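Local atomic coordinates of Alr3790 protein (Anabaena sp., PDB entry 3HIX), a protein that is of unknown function but carries a rhodanese-like domain, a fold that in some relatives transfers sulfur. Residues A[39-44]-A[70-75]. Residues are numbered along the deposited sequence; the frame is centred on the assembly and turned at random.
Sequences EDLVDR and NLLRSA
Where Val42 meets Leu71, the flat group at hand is a peptide carbonyl: Val42 CG2 lies 4.0 Å from Leu71 O, and the same methyl rests equally close to Leu71 CB. The preceding carbonyl, Asn70 O, takes two donors from opposite faces of its plane, Ser74 N and Ser74 OG. The hydroxyl bond, 3.0 Å from Ser74 OG to Asn70 O with the donor tilted 35° from that plane, turns the serine side chain back onto its own helix. Val42 spreads its two methyls: CG1, anti to the backbone N (chi1 177°), reaches Ala75 CB at 4.0 Å, and CG2 is the one turned to Leu71. Helix 41-48 lies in the crossover from strand 34-35 to strand 55-58, and helix 62-74 in the next, from 55-58 to 80-82, in the parallel sheet of this rhodanese-like domain; here the start of the first meets the end of the second. Deeper in, Leu41 and Leu72 cross at about a right angle, branch against branch. Leu41 CG approaches Leu72 CD2 to 3.8 Å, and Leu41 CD2 sits 3.9 Å from Leu72 CG. Leu41 also touches the loop residues Val19 and Met36. With an alanine at Leu41 the isobutyl branch is gone, which would probably open a gap beside Leu72 CG and CD2 and leave Val19 and Met36 without their leucine neighbour. At the helix end, Ala75 O takes a hydrogen bond from Lys51 NZ.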
ATOM      1  N   GLU A  39       5.813  -8.946  -2.269  1.00 27.45           N
ATOM      2  CA  GLU A  39       5.867 -10.382  -2.505  1.00 35.09           C
ATOM      3  C   GLU A  39       4.520 -11.109  -2.502  1.00 31.29           C
ATOM      4  O   GLU A  39       4.372 -12.114  -3.189  1.00 26.94           O
ATOM      5  CB  GLU A  39       6.805 -11.047  -1.495  1.00 46.97           C
ATOM      6  CG  GLU A  39       8.267 -10.621  -1.596  1.00 63.04           C
ATOM      7  CD  GLU A  39       8.498  -9.174  -1.183  1.00 74.62           C
ATOM      8  OE1 GLU A  39       7.693  -8.645  -0.382  1.00 75.61           O
ATOM      9  OE2 GLU A  39       9.493  -8.572  -1.646  1.00 77.53           O
ATOM     10  N   ASP A  40       3.543 -10.618  -1.742  1.00 27.94           N
ATOM     11  CA  ASP A  40       2.229 -11.271  -1.690  1.00 28.01           C
ATOM     12  C   ASP A  40       1.096 -10.426  -2.260  1.00 26.70           C
ATOM     13  O   ASP A  40      -0.066 -10.813  -2.200  1.00 27.46           O
ATOM     14  CB  ASP A  40       1.875 -11.641  -0.249  1.00 31.43           C
ATOM     15  CG  ASP A  40       2.647 -12.839   0.246  1.00 35.31           C
ATOM     16  OD1 ASP A  40       2.579 -13.898  -0.413  1.00 41.21           O
ATOM     17  OD2 ASP A  40       3.316 -12.721   1.294  1.00 37.51           O
ATOM     18  N   LEU A  41       1.445  -9.282  -2.834  1.00 26.68           N
ATOM     19  CA  LEU A  41       0.460  -8.360  -3.382  1.00 25.63           C
ATOM     20  C   LEU A  41      -0.568  -8.928  -4.360  1.00 23.20           C
ATOM     21  O   LEU A  41      -1.770  -8.855  -4.111  1.00 27.06           O
ATOM     22  CB  LEU A  41       1.173  -7.186  -4.034  1.00 20.60           C
ATOM     23  CG  LEU A  41       0.282  -6.121  -4.666  1.00 17.10           C
ATOM     24  CD1 LEU A  41      -0.685  -5.525  -3.640  1.00 17.27           C
ATOM     25  CD2 LEU A  41       1.180  -5.057  -5.249  1.00 16.11           C
ATOM     26  N   VAL A  42      -0.113  -9.476  -5.481  1.00 22.02           N
ATOM     27  CA  VAL A  42      -1.060 -10.013  -6.449  1.00 25.56           C
ATOM     28  C   VAL A  42      -1.976 -11.071  -5.832  1.00 28.77           C
ATOM     29  O   VAL A  42      -3.176 -11.052  -6.072  1.00 21.07           O
ATOM     30  CB  VAL A  42      -0.344 -10.608  -7.682  1.00 28.36           C
ATOM     31  CG1 VAL A  42      -1.369 -11.221  -8.631  1.00 27.64           C
ATOM     32  CG2 VAL A  42       0.438  -9.522  -8.398  1.00 20.02           C
ATOM     33  N   ASP A  43      -1.423 -11.984  -5.037  1.00 33.17           N
ATOM     34  CA  ASP A  43      -2.233 -13.022  -4.396  1.00 38.91           C
ATOM     35  C   ASP A  43      -3.310 -12.433  -3.498  1.00 32.09           C
ATOM     36  O   ASP A  43      -4.497 -12.706  -3.666  1.00 32.86           O
ATOM     37  CB  ASP A  43      -1.360 -13.946  -3.548  1.00 46.76           C
ATOM     38  CG  ASP A  43      -0.501 -14.860  -4.380  1.00 55.37           C
ATOM     39  OD1 ASP A  43      -0.850 -15.110  -5.553  1.00 58.64           O
ATOM     40  OD2 ASP A  43       0.516 -15.348  -3.850  1.00 59.58           O
ATOM     41  N   ARG A  44      -2.889 -11.617  -2.541  1.00 25.92           N
ATOM     42  CA  ARG A  44      -3.831 -11.016  -1.607  1.00 27.60           C
ATOM     43  C   ARG A  44      -4.889 -10.129  -2.259  1.00 25.56           C
ATOM     44  O   ARG A  44      -6.073 -10.233  -1.933  1.00 30.86           O
ATOM     45  CB  ARG A  44      -3.083 -10.213  -0.547  1.00 25.77           C
ATOM     46  CG  ARG A  44      -2.218 -11.052   0.368  1.00 32.82           C
ATOM     47  CD  ARG A  44      -1.651 -10.185   1.471  1.00 34.25           C
ATOM     48  NE  ARG A  44      -0.810 -10.937   2.395  1.00 43.73           N
ATOM     49  CZ  ARG A  44      -0.202 -10.395   3.445  1.00 46.56           C
ATOM     50  NH1 ARG A  44      -0.347  -9.100   3.695  1.00 46.48           N
ATOM     51  NH2 ARG A  44       0.546 -11.142   4.245  1.00 42.24           N
ATOM     52  N   ASN A  70       2.256  -1.693 -11.545  1.00 20.70           N
ATOM     53  CA  ASN A  70       2.384  -2.472 -12.771  1.00 24.78           C
ATOM     54  C   ASN A  70       1.916  -3.913 -12.521  1.00 19.30           C
ATOM     55  O   ASN A  70       1.216  -4.497 -13.344  1.00 20.33           O
ATOM     56  CB  ASN A  70       3.841  -2.429 -13.265  1.00 26.05           C
ATOM     57  CG  ASN A  70       4.237  -1.059 -13.813  1.00 34.67           C
ATOM     58  OD1 ASN A  70       5.422  -0.725 -13.891  1.00 42.47           O
ATOM     59  ND2 ASN A  70       3.246  -0.267 -14.206  1.00 30.09           N
ATOM     60  N   LEU A  71       2.290  -4.480 -11.378  1.00 15.63           N
ATOM     61  CA  LEU A  71       1.867  -5.839 -11.034  1.00 15.68           C
ATOM     62  C   LEU A  71       0.344  -5.962 -10.936  1.00 19.41           C
ATOM     63  O   LEU A  71      -0.238  -6.933 -11.411  1.00 26.33           O
ATOM     64  CB  LEU A  71       2.470  -6.271  -9.698  1.00 15.47           C
ATOM     65  CG  LEU A  71       3.941  -6.669  -9.674  1.00 25.36           C
ATOM     66  CD1 LEU A  71       4.434  -6.723  -8.247  1.00 23.49           C
ATOM     67  CD2 LEU A  71       4.108  -8.016 -10.363  1.00 32.17           C
ATOM     68  N   LEU A  72      -0.300  -4.978 -10.315  1.00 17.51           N
ATOM     69  CA  LEU A  72      -1.754  -5.015 -10.152  1.00 17.60           C
ATOM     70  C   LEU A  72      -2.477  -4.811 -11.476  1.00 19.23           C
ATOM     71  O   LEU A  72      -3.463  -5.489 -11.763  1.00 23.66           O
ATOM     72  CB  LEU A  72      -2.206  -3.958  -9.133  1.00 17.90           C
ATOM     73  CG  LEU A  72      -1.791  -4.243  -7.683  1.00 23.11           C
ATOM     74  CD1 LEU A  72      -2.112  -3.034  -6.806  1.00 24.69           C
ATOM     75  CD2 LEU A  72      -2.511  -5.490  -7.173  1.00 22.38           C
ATOM     76  N   ARG A  73      -1.995  -3.879 -12.286  1.00 18.34           N
ATOM     77  CA  ARG A  73      -2.634  -3.643 -13.574  1.00 21.58           C
ATOM     78  C   ARG A  73      -2.468  -4.868 -14.465  1.00 24.44           C
ATOM     79  O   ARG A  73      -3.395  -5.249 -15.179  1.00 26.38           O
ATOM     80  CB  ARG A  73      -2.046  -2.409 -14.254  1.00 20.60           C
ATOM     81  CG  ARG A  73      -2.420  -1.107 -13.574  1.00 18.58           C
ATOM     82  CD  ARG A  73      -1.895   0.093 -14.346  1.00 27.41           C
ATOM     83  NE  ARG A  73      -2.200   1.348 -13.664  1.00 28.12           N
ATOM     84  CZ  ARG A  73      -1.577   2.497 -13.902  1.00 30.35           C
ATOM     85  NH1 ARG A  73      -0.614   2.554 -14.813  1.00 33.02           N
ATOM     86  NH2 ARG A  73      -1.895   3.583 -13.210  1.00 29.93           N
ATOM     87  N   SER A  74      -1.291  -5.490 -14.422  1.00 23.21           N
ATOM     88  CA  SER A  74      -1.056  -6.675 -15.237  1.00 27.94           C
ATOM     89  C   SER A  74      -1.911  -7.835 -14.738  1.00 25.72           C
ATOM     90  O   SER A  74      -2.182  -8.773 -15.479  1.00 25.23           O
ATOM     91  CB  SER A  74       0.423  -7.070 -15.208  1.00 29.57           C
ATOM     92  OG  SER A  74       1.219  -6.088 -15.846  1.00 35.09           O
ATOM     93  N   ALA A  75      -2.344  -7.766 -13.482  1.00 25.40           N
ATOM     94  CA  ALA A  75      -3.174  -8.820 -12.905  1.00 26.35           C
ATOM     95  C   ALA A  75      -4.649  -8.633 -13.244  1.00 27.62           C
ATOM     96  O   ALA A  75      -5.484  -9.468 -12.898  1.00 30.12           O
ATOM     97  CB  ALA A  75      -2.993  -8.866 -11.395  1.00 29.94           C
TER